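Local coordinates for protein Hcp1 family type VI secretion system effector (Salmonella typhimurium, PDB 5XHH) that probably assembles into hexameric rings that stack as the inner tube of the type VI secretion system, and may also be a secreted effector, at residues S130-Y136 and I149-F155; H78-L84 and K98-L104; N92-Y96 and E135-Q139. All blocks are in the same frame, centred on the assembly; numbering follows the deposited sequence.

Interaction 1: residues S130-Y136 and I149-F155; sequences STVKQEY and ITAGYDF
F155 N donates to S130 O at 2.7 Å, the shortest of seven backbone hydrogen bonds that join 130-136 to 149-155 as an antiparallel pair. V132 with Y153, Q134 with A151 and Y136 with I149 each exchange two such bonds; the straightest, 172° at the hydrogen, runs from Y136 N to I149 O. Between these hydrogen-bonded pairs lie the non-hydrogen-bonded pairs T131-D154, K133-G152 and E135-T150. At the middle one the chains come closest, K133 CA standing 3.8 Å from G152 CA, a spacing that glycine, with no side chain, permits.

On the face that carries T131, K133 and E135, T150 fits between two longer side chains. Its CG2, set anti to the backbone N, meets K133 CE at 3.4 Å, tighter than ordinary van der Waals contact, while its OG1 lies beside E135 CG. Farther along, T131 CG2 rests against the D154 carboxylate, 3.5 Å from D154 CG. The carboxylate's polar partner lies elsewhere: OD1 accepts from A157 N just past the strand. On the reverse face V132 CG1 reaches F155 CE2 at the ring edge (4.1 Å). S130 O also lies at that edge, in the ring plane, and Y153 CD2 sits 3.6 Å above the centre of one face, holding the phenyl ring from a second direction.

The two strands form a hairpin, their short axes 175° apart in direction. Strand 97-102 pairs with the other edge of 131-137, where T131 OG1 is probably hydrogen-bonded to T102 OG1, and G152 continues the pairing to I161. On the V132 face of the sheet, F155 packs on I34, V51 and V53, and V132 on W32, from strands 29-36 and 51-61.

Interaction 2: residues H78-L84 and K98-L104; sequences HIPQAIL and KYTFTDL
I79 and L104, A82 and F101, and L84 and Y99 form three antiparallel pairs, each closed by two backbone hydrogen bonds. A seventh bond, D103 N to P80 O (2.8 Å), has its donor above the P80 carbonyl plane, at the point where the chain turns its corner.

Among side chains the polar contact is H78 with D103. The imidazole ND1 of H78 meets D103 OD1 at 2.8 Å, but an angle of 124° at the hydrogen makes the bond weak. OD1 lies at the ring's edge, with the carboxylate plane turned 40° from the ring. The other oxygen, OD2, is probably hydrogen-bonded to S130 OG and forms a salt bridge to K156.

Apolar contacts fill the face of I79, A82 and L84. L104 lays its CB against I79 CB (4.0 Å) and places CD2 4.1 Å from A82 CB, while L84 CB meets the edge of the F101 ring at CE1, 4.0 Å away. L127 and F129 of strand 121-129 also pack on L104. On the other face I83 CG2 lies across the extended K98 chain, 3.6 Å from K98 CE.

D103, with positive phi (58°), and L104 both face I79, which defines a G1 beta bulge. It lies where the hairpin 79-88/97-102 ends and the chain crosses to the second sheet, a corner of the Hcp beta-barrel fold.

Interaction 3: residues N92-Y96 and E135-Q139; sequences NPLEY and EYVVQ
N92 and Q139 approach from opposite directions, and their side-chain amides meet through one hydrogen bond, N92 ND2 to Q139 OE1 at 3.0 Å. Q139 OE1 lies only 4° out of the N92 amide plane, and the donor is nearly in line with the Q139 carbonyl, although the two amide planes are 53° apart. The oxygen of the same amide, N92 OD1, accepts from L94 N in an Asx turn, that donor standing well above its carbonyl plane. Both ends of the N92 amide are thus engaged, which should limit its rotation.

L94 also points against Q139. With CG anti to the backbone N (chi1 168°), it brings L94 CD2 to 3.4 Å from Q139 CG; the same methyl lies 3.8 Å from V137 CG1. Y96 instead turns its ring toward Y136: Y136 CE1 comes to the edge of the Y96 ring, 3.8 Å from Y96 CD2. The backbone supplies the second hydrogen bond across the contact, V137 N to Y96 O at 2.9 Å, and the same oxygen receives a CA-H contact from Y136.

E95 faces away, at the centre of an inverse gamma turn, and bonds to H21 through OE2. Two hydrogen bonds and a small apolar patch of leucine, valine and tyrosine therefore hold this irregular loop to the end of strand 131-137; water probably competes for the surface N92-Q139 bond, which should add only modest strength.

Strand 131-137 belongs to both interaction 1 and interaction 3, which share E135 and Y136 although their centres are about 16 Å apart. Interaction 2 lies alongside interaction 1, centres about 11 Å apart, because strands 97-102 and 131-137 are neighbours in one antiparallel sheet. At the corner end two probable hydrogen bonds tie them: S130 OG to D103 OD2 and T131 OG1 to T102 OG1, both very short at 2.5 Å; farther along, Q134 CB packs on Y99 CD1. K98 O and E135 N, 2.9 Å apart, link interaction 2 to interaction 3 at the far end. Together the contacts run from the corner between sheets to the loop 92-96.

Interaction 1: residues S130-Y136 and I149-F155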
loop_
_atom_site.group_PDB
_atom_site.type_symbol
_atom_site.label_atom_id
_atom_site.label_comp_id
_atom_site.label_asym_id
_atom_site.label_seq_id
_atom_site.Cartn_x
_atom_site.Cartn_y
_atom_site.Cartn_z
ATOM N N SER A 130 0.568 5.368 9.496
ATOM C CA SER A 130 0.628 6.669 10.136
ATOM C C SER A 130 1.514 7.667 9.405
ATOM O O SER A 130 1.343 8.867 9.617
ATOM C CB SER A 130 1.071 6.530 11.598
ATOM O OG SER A 130 2.125 5.620 11.711
ATOM N N THR A 131 2.431 7.224 8.537
ATOM C CA THR A 131 3.238 8.164 7.769
ATOM C C THR A 131 3.408 7.672 6.342
ATOM O O THR A 131 3.504 6.465 6.088
ATOM C CB THR A 131 4.646 8.390 8.359
ATOM O OG1 THR A 131 5.536 7.399 7.835
ATOM C CG2 THR A 131 4.642 8.308 9.881
ATOM N N VAL A 132 3.488 8.628 5.415
ATOM C CA VAL A 132 3.713 8.309 4.008
ATOM C C VAL A 132 4.686 9.317 3.427
ATOM O O VAL A 132 4.632 10.512 3.742
ATOM C CB VAL A 132 2.405 8.284 3.183
ATOM C CG1 VAL A 132 1.674 9.611 3.248
ATOM C CG2 VAL A 132 2.678 7.895 1.719
ATOM N N LYS A 133 5.570 8.833 2.564
ATOM C CA LYS A 133 6.498 9.702 1.853
ATOM C C LYS A 133 6.490 9.289 0.396
ATOM O O LYS A 133 6.734 8.120 0.082
ATOM C CB LYS A 133 7.909 9.605 2.429
ATOM C CG LYS A 133 8.951 10.193 1.511
ATOM C CD LYS A 133 10.245 10.489 2.247
ATOM C CE LYS A 133 10.446 11.997 2.401
ATOM N NZ LYS A 133 11.817 12.375 2.883
ATOM N N GLN A 134 6.214 10.226 -0.497
ATOM C CA GLN A 134 6.188 9.903 -1.911
ATOM C C GLN A 134 7.376 10.541 -2.615
ATOM O O GLN A 134 7.798 11.649 -2.271
ATOM C CB GLN A 134 4.853 10.323 -2.552
ATOM C CG GLN A 134 4.715 11.738 -3.022
ATOM C CD GLN A 134 3.337 11.999 -3.673
ATOM O OE1 GLN A 134 3.210 12.039 -4.900
ATOM N NE2 GLN A 134 2.324 12.183 -2.849
ATOM N N GLU A 135 7.910 9.804 -3.587
ATOM C CA GLU A 135 8.983 10.219 -4.475
ATOM C C GLU A 135 8.530 10.019 -5.910
ATOM O O GLU A 135 8.098 8.925 -6.283
ATOM C CB GLU A 135 10.258 9.402 -4.226
ATOM C CG GLU A 135 10.797 9.537 -2.814
ATOM C CD GLU A 135 11.904 8.537 -2.521
ATOM O OE1 GLU A 135 11.725 7.716 -1.596
ATOM O OE2 GLU A 135 12.932 8.561 -3.232
ATOM N N TYR A 136 8.635 11.071 -6.706
ATOM C CA TYR A 136 8.331 11.056 -8.124
ATOM C C TYR A 136 9.606 11.388 -8.884
ATOM O O TYR A 136 10.321 12.318 -8.512
ATOM C CB TYR A 136 7.221 12.078 -8.454
ATOM C CG TYR A 136 6.870 12.133 -9.927
ATOM C CD1 TYR A 136 5.885 11.305 -10.458
ATOM C CD2 TYR A 136 7.526 13.008 -10.789
ATOM C CE1 TYR A 136 5.580 11.338 -11.805
ATOM C CE2 TYR A 136 7.228 13.045 -12.133
ATOM C CZ TYR A 136 6.249 12.218 -12.635
ATOM O OH TYR A 136 5.934 12.255 -13.969
ATOM N N ILE A 149 11.203 14.671 -7.075
ATOM C CA ILE A 149 10.393 15.487 -6.178
ATOM C C ILE A 149 9.894 14.582 -5.062
ATOM O O ILE A 149 9.423 13.472 -5.327
ATOM C CB ILE A 149 9.217 16.133 -6.933
ATOM C CG1 ILE A 149 9.697 16.703 -8.267
ATOM C CG2 ILE A 149 8.539 17.197 -6.095
ATOM C CD1 ILE A 149 10.776 17.729 -8.118
ATOM N N THR A 150 9.998 15.039 -3.819
ATOM C CA THR A 150 9.642 14.212 -2.680
ATOM C C THR A 150 8.858 15.039 -1.675
ATOM O O THR A 150 9.088 16.240 -1.518
ATOM C CB THR A 150 10.884 13.616 -1.983
ATOM O OG1 THR A 150 11.710 12.949 -2.941
ATOM C CG2 THR A 150 10.467 12.602 -0.962
ATOM N N ALA A 151 7.937 14.379 -0.984
ATOM C CA ALA A 151 7.199 15.029 0.083
ATOM C C ALA A 151 6.612 13.942 0.967
ATOM O O ALA A 151 6.200 12.895 0.474
ATOM C CB ALA A 151 6.082 15.921 -0.463
ATOM N N GLY A 152 6.573 14.193 2.262
ATOM C CA GLY A 152 6.084 13.187 3.178
ATOM C C GLY A 152 5.489 13.836 4.398
ATOM O O GLY A 152 5.776 14.996 4.713
ATOM N N TYR A 153 4.660 13.064 5.096
ATOM C CA TYR A 153 4.027 13.575 6.295
ATOM C C TYR A 153 3.755 12.430 7.262
ATOM O O TYR A 153 3.415 11.300 6.863
ATOM C CB TYR A 153 2.731 14.328 5.948
ATOM C CG TYR A 153 2.169 15.232 7.030
ATOM C CD1 TYR A 153 2.635 16.538 7.195
ATOM C CD2 TYR A 153 1.147 14.797 7.860
ATOM C CE1 TYR A 153 2.104 17.373 8.175
ATOM C CE2 TYR A 153 0.612 15.623 8.837
ATOM C CZ TYR A 153 1.091 16.910 8.988
ATOM O OH TYR A 153 0.549 17.729 9.959
ATOM N N ASP A 154 3.884 12.769 8.546
ATOM C CA ASP A 154 3.622 11.895 9.685
ATOM C C ASP A 154 2.310 12.350 10.307
ATOM O O ASP A 154 2.238 13.440 10.875
ATOM C CB ASP A 154 4.778 11.994 10.683
ATOM C CG ASP A 154 4.590 11.139 11.925
ATOM O OD1 ASP A 154 3.451 10.905 12.377
ATOM O OD2 ASP A 154 5.628 10.705 12.458
ATOM N N PHE A 155 1.275 11.520 10.211
ATOM C CA PHE A 155 -0.029 11.916 10.724
ATOM C C PHE A 155 -0.198 11.628 12.202
ATOM O O PHE A 155 -1.177 12.095 12.790
ATOM C CB PHE A 155 -1.146 11.231 9.934
ATOM C CG PHE A 155 -1.202 11.663 8.496
ATOM C CD1 PHE A 155 -1.927 12.780 8.122
ATOM C CD2 PHE A 155 -0.497 10.974 7.528
ATOM C CE1 PHE A 155 -1.959 13.190 6.797
ATOM C CE2 PHE A 155 -0.530 11.373 6.214
ATOM C CZ PHE A 155 -1.257 12.479 5.847
#

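Interaction 2: residues H78-L84 and K98-L104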
loop_
_atom_site.group_PDB
_atom_site.type_symbol
_atom_site.label_atom_id
_atom_site.label_comp_id
_atom_site.label_asym_id
_atom_site.label_seq_id
_atom_site.Cartn_x
_atom_site.Cartn_y
_atom_site.Cartn_z
ATOM N N HIS A 78 2.155 -5.066 14.237
ATOM C CA HIS A 78 2.635 -3.837 13.622
ATOM C C HIS A 78 3.619 -4.162 12.505
ATOM O O HIS A 78 4.418 -5.095 12.613
ATOM C CB HIS A 78 3.257 -2.956 14.719
ATOM C CG HIS A 78 4.344 -2.027 14.267
ATOM N ND1 HIS A 78 4.119 -0.696 13.977
ATOM C CD2 HIS A 78 5.681 -2.213 14.145
ATOM C CE1 HIS A 78 5.261 -0.117 13.649
ATOM N NE2 HIS A 78 6.224 -1.017 13.742
ATOM N N ILE A 79 3.515 -3.428 11.406
ATOM C CA ILE A 79 4.402 -3.552 10.254
ATOM C C ILE A 79 5.287 -2.309 10.213
ATOM O O ILE A 79 4.758 -1.200 10.078
ATOM C CB ILE A 79 3.617 -3.685 8.946
ATOM C CG1 ILE A 79 2.724 -4.919 8.969
ATOM C CG2 ILE A 79 4.577 -3.704 7.776
ATOM C CD1 ILE A 79 1.702 -4.928 7.849
ATOM N N PRO A 80 6.612 -2.439 10.347
ATOM C CA PRO A 80 7.470 -1.229 10.310
ATOM C C PRO A 80 7.335 -0.410 9.035
ATOM O O PRO A 80 7.082 0.795 9.115
ATOM C CB PRO A 80 8.887 -1.805 10.489
ATOM C CG PRO A 80 8.657 -3.050 11.340
ATOM C CD PRO A 80 7.335 -3.623 10.847
ATOM N N GLN A 81 7.467 -1.015 7.854
ATOM C CA GLN A 81 7.322 -0.219 6.643
ATOM C C GLN A 81 6.801 -1.070 5.490
ATOM O O GLN A 81 6.795 -2.306 5.542
ATOM C CB GLN A 81 8.643 0.483 6.257
ATOM C CG GLN A 81 9.609 -0.338 5.446
ATOM C CD GLN A 81 10.704 0.494 4.767
ATOM O OE1 GLN A 81 11.376 0.000 3.878
ATOM N NE2 GLN A 81 10.890 1.745 5.194
ATOM N N ALA A 82 6.340 -0.370 4.452
ATOM C CA ALA A 82 5.902 -0.968 3.202
ATOM C C ALA A 82 6.233 0.005 2.085
ATOM O O ALA A 82 6.130 1.211 2.272
ATOM C CB ALA A 82 4.393 -1.270 3.203
ATOM N N ILE A 83 6.621 -0.514 0.927
ATOM C CA ILE A 83 7.054 0.319 -0.184
ATOM C C ILE A 83 6.231 -0.051 -1.400
ATOM O O ILE A 83 6.232 -1.210 -1.829
ATOM C CB ILE A 83 8.550 0.156 -0.485
ATOM C CG1 ILE A 83 9.381 0.470 0.759
ATOM C CG2 ILE A 83 8.927 1.058 -1.642
ATOM C CD1 ILE A 83 10.886 0.206 0.594
ATOM N N LEU A 84 5.532 0.927 -1.958
ATOM C CA LEU A 84 4.710 0.739 -3.138
ATOM C C LEU A 84 5.412 1.446 -4.284
ATOM O O LEU A 84 5.689 2.642 -4.197
ATOM C CB LEU A 84 3.299 1.288 -2.905
ATOM C CG LEU A 84 2.183 0.909 -3.883
ATOM C CD1 LEU A 84 0.845 1.488 -3.415
ATOM C CD2 LEU A 84 2.485 1.402 -5.284
ATOM N N LYS A 98 6.963 6.214 -6.224
ATOM C CA LYS A 98 7.200 5.405 -5.026
ATOM C C LYS A 98 6.539 6.019 -3.793
ATOM O O LYS A 98 6.675 7.215 -3.542
ATOM C CB LYS A 98 8.707 5.233 -4.792
ATOM C CG LYS A 98 9.091 4.501 -3.518
ATOM C CD LYS A 98 10.577 4.039 -3.590
ATOM C CE LYS A 98 11.177 3.843 -2.210
ATOM N NZ LYS A 98 12.531 3.151 -2.164
ATOM N N TYR A 99 5.810 5.206 -3.034
ATOM C CA TYR A 99 5.313 5.593 -1.720
ATOM C C TYR A 99 5.960 4.697 -0.674
ATOM O O TYR A 99 5.929 3.466 -0.798
ATOM C CB TYR A 99 3.787 5.466 -1.602
ATOM C CG TYR A 99 2.986 6.218 -2.634
ATOM C CD1 TYR A 99 2.755 7.581 -2.512
ATOM C CD2 TYR A 99 2.430 5.556 -3.713
ATOM C CE1 TYR A 99 2.001 8.274 -3.468
ATOM C CE2 TYR A 99 1.692 6.229 -4.666
ATOM C CZ TYR A 99 1.481 7.587 -4.534
ATOM O OH TYR A 99 0.741 8.230 -5.478
ATOM N N THR A 100 6.508 5.304 0.362
ATOM C CA THR A 100 7.080 4.584 1.498
ATOM C C THR A 100 6.195 4.880 2.700
ATOM O O THR A 100 6.114 6.027 3.148
ATOM C CB THR A 100 8.530 5.005 1.744
ATOM O OG1 THR A 100 9.308 4.686 0.586
ATOM C CG2 THR A 100 9.100 4.274 2.925
ATOM N N PHE A 101 5.503 3.860 3.186
ATOM C CA PHE A 101 4.619 3.966 4.336
ATOM C C PHE A 101 5.329 3.370 5.543
ATOM O O PHE A 101 6.122 2.431 5.409
ATOM C CB PHE A 101 3.298 3.214 4.124
ATOM C CG PHE A 101 2.589 3.524 2.831
ATOM C CD1 PHE A 101 2.852 2.792 1.684
ATOM C CD2 PHE A 101 1.610 4.502 2.780
ATOM C CE1 PHE A 101 2.167 3.061 0.490
ATOM C CE2 PHE A 101 0.933 4.776 1.609
ATOM C CZ PHE A 101 1.208 4.060 0.463
ATOM N N THR A 102 5.036 3.907 6.728
ATOM C CA THR A 102 5.565 3.297 7.940
ATOM C C THR A 102 4.463 3.094 8.965
ATOM O O THR A 102 3.439 3.779 8.945
ATOM C CB THR A 102 6.676 4.134 8.598
ATOM O OG1 THR A 102 6.105 5.314 9.165
ATOM C CG2 THR A 102 7.762 4.491 7.608
ATOM N N ASP A 103 4.715 2.157 9.884
ATOM C CA ASP A 103 3.851 1.906 11.036
ATOM C C ASP A 103 2.435 1.555 10.571
ATOM O O ASP A 103 1.473 2.304 10.735
ATOM C CB ASP A 103 3.856 3.116 11.980
ATOM C CG ASP A 103 2.935 2.944 13.167
ATOM O OD1 ASP A 103 2.956 1.863 13.789
ATOM O OD2 ASP A 103 2.182 3.895 13.465
ATOM N N LEU A 104 2.340 0.379 9.975
ATOM C CA LEU A 104 1.113 -0.073 9.349
ATOM C C LEU A 104 0.474 -1.195 10.155
ATOM O O LEU A 104 1.155 -1.948 10.858
ATOM C CB LEU A 104 1.370 -0.555 7.915
ATOM C CG LEU A 104 1.996 0.456 6.949
ATOM C CD1 LEU A 104 3.549 0.361 6.920
ATOM C CD2 LEU A 104 1.394 0.328 5.538
#

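Interaction 3: residues N92-Y96 and E135-Q139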
loop_
_atom_site.group_PDB
_atom_site.type_symbol
_atom_site.label_atom_id
_atom_site.label_comp_id
_atom_site.label_asym_id
_atom_site.label_seq_id
_atom_site.Cartn_x
_atom_site.Cartn_y
_atom_site.Cartn_z
ATOM N N ASN A 92 11.122 0.647 -21.147
ATOM C CA ASN A 92 11.626 1.543 -20.112
ATOM C C ASN A 92 11.066 1.176 -18.752
ATOM O O ASN A 92 9.874 1.344 -18.499
ATOM C CB ASN A 92 11.275 2.997 -20.420
ATOM C CG ASN A 92 11.659 3.940 -19.289
ATOM O OD1 ASN A 92 12.599 3.679 -18.530
ATOM N ND2 ASN A 92 10.918 5.035 -19.160
ATOM N N PRO A 93 11.935 0.700 -17.857
ATOM C CA PRO A 93 11.482 0.207 -16.552
ATOM C C PRO A 93 11.550 1.212 -15.405
ATOM O O PRO A 93 11.244 0.821 -14.278
ATOM C CB PRO A 93 12.459 -0.956 -16.292
ATOM C CG PRO A 93 13.562 -0.846 -17.373
ATOM C CD PRO A 93 13.372 0.470 -18.050
ATOM N N LEU A 94 11.925 2.473 -15.648
ATOM C CA LEU A 94 12.143 3.396 -14.538
ATOM C C LEU A 94 10.892 3.513 -13.676
ATOM O O LEU A 94 9.812 3.889 -14.149
ATOM C CB LEU A 94 12.566 4.779 -15.029
ATOM C CG LEU A 94 12.506 5.841 -13.916
ATOM C CD1 LEU A 94 13.465 5.533 -12.786
ATOM C CD2 LEU A 94 12.794 7.210 -14.448
ATOM N N GLU A 95 11.058 3.185 -12.405
ATOM C CA GLU A 95 10.006 3.295 -11.406
ATOM C C GLU A 95 9.826 4.772 -11.107
ATOM O O GLU A 95 10.477 5.349 -10.233
ATOM C CB GLU A 95 10.377 2.477 -10.182
ATOM C CG GLU A 95 10.649 1.024 -10.577
ATOM C CD GLU A 95 11.430 0.249 -9.538
ATOM O OE1 GLU A 95 11.706 0.792 -8.444
ATOM O OE2 GLU A 95 11.770 -0.914 -9.823
ATOM N N TYR A 96 8.948 5.401 -11.878
ATOM C CA TYR A 96 8.751 6.823 -11.706
ATOM C C TYR A 96 8.034 7.149 -10.402
ATOM O O TYR A 96 8.124 8.300 -9.959
ATOM C CB TYR A 96 7.991 7.418 -12.910
ATOM C CG TYR A 96 6.582 6.897 -13.073
ATOM C CD1 TYR A 96 6.350 5.681 -13.695
ATOM C CD2 TYR A 96 5.486 7.620 -12.610
ATOM C CE1 TYR A 96 5.068 5.186 -13.845
ATOM C CE2 TYR A 96 4.188 7.138 -12.758
ATOM C CZ TYR A 96 3.991 5.912 -13.377
ATOM O OH TYR A 96 2.725 5.399 -13.531
ATOM N N GLU A 135 7.910 9.804 -3.587
ATOM C CA GLU A 135 8.983 10.219 -4.475
ATOM C C GLU A 135 8.530 10.019 -5.910
ATOM O O GLU A 135 8.098 8.925 -6.283
ATOM C CB GLU A 135 10.258 9.402 -4.226
ATOM C CG GLU A 135 10.797 9.537 -2.814
ATOM C CD GLU A 135 11.904 8.537 -2.521
ATOM O OE1 GLU A 135 11.725 7.716 -1.596
ATOM O OE2 GLU A 135 12.932 8.561 -3.232
ATOM N N TYR A 136 8.635 11.071 -6.706
ATOM C CA TYR A 136 8.331 11.056 -8.124
ATOM C C TYR A 136 9.606 11.388 -8.884
ATOM O O TYR A 136 10.321 12.318 -8.512
ATOM C CB TYR A 136 7.221 12.078 -8.454
ATOM C CG TYR A 136 6.870 12.133 -9.927
ATOM C CD1 TYR A 136 5.885 11.305 -10.458
ATOM C CD2 TYR A 136 7.526 13.008 -10.789
ATOM C CE1 TYR A 136 5.580 11.338 -11.805
ATOM C CE2 TYR A 136 7.228 13.045 -12.133
ATOM C CZ TYR A 136 6.249 12.218 -12.635
ATOM O OH TYR A 136 5.934 12.255 -13.969
ATOM N N VAL A 137 9.888 10.651 -9.953
ATOM C CA VAL A 137 11.078 10.884 -10.771
ATOM C C VAL A 137 10.645 11.410 -12.135
ATOM O O VAL A 137 10.126 10.660 -12.971
ATOM C CB VAL A 137 11.925 9.619 -10.931
ATOM C CG1 VAL A 137 13.103 9.916 -11.854
ATOM C CG2 VAL A 137 12.387 9.094 -9.569
ATOM N N VAL A 138 10.880 12.696 -12.384
ATOM C CA VAL A 138 10.578 13.258 -13.694
ATOM C C VAL A 138 11.593 12.737 -14.707
ATOM O O VAL A 138 12.769 12.530 -14.381
ATOM C CB VAL A 138 10.565 14.796 -13.615
ATOM C CG1 VAL A 138 11.871 15.309 -13.030
ATOM C CG2 VAL A 138 10.290 15.418 -14.980
ATOM N N GLN A 139 11.134 12.492 -15.937
ATOM C CA GLN A 139 11.971 11.880 -16.978
ATOM C C GLN A 139 12.273 12.796 -18.173
ATOM O O GLN A 139 11.867 13.958 -18.211
ATOM C CB GLN A 139 11.310 10.594 -17.484
ATOM C CG GLN A 139 11.328 9.469 -16.474
ATOM C CD GLN A 139 10.286 8.394 -16.742
ATOM O OE1 GLN A 139 10.590 7.357 -17.327
ATOM N NE2 GLN A 139 9.058 8.627 -16.292
#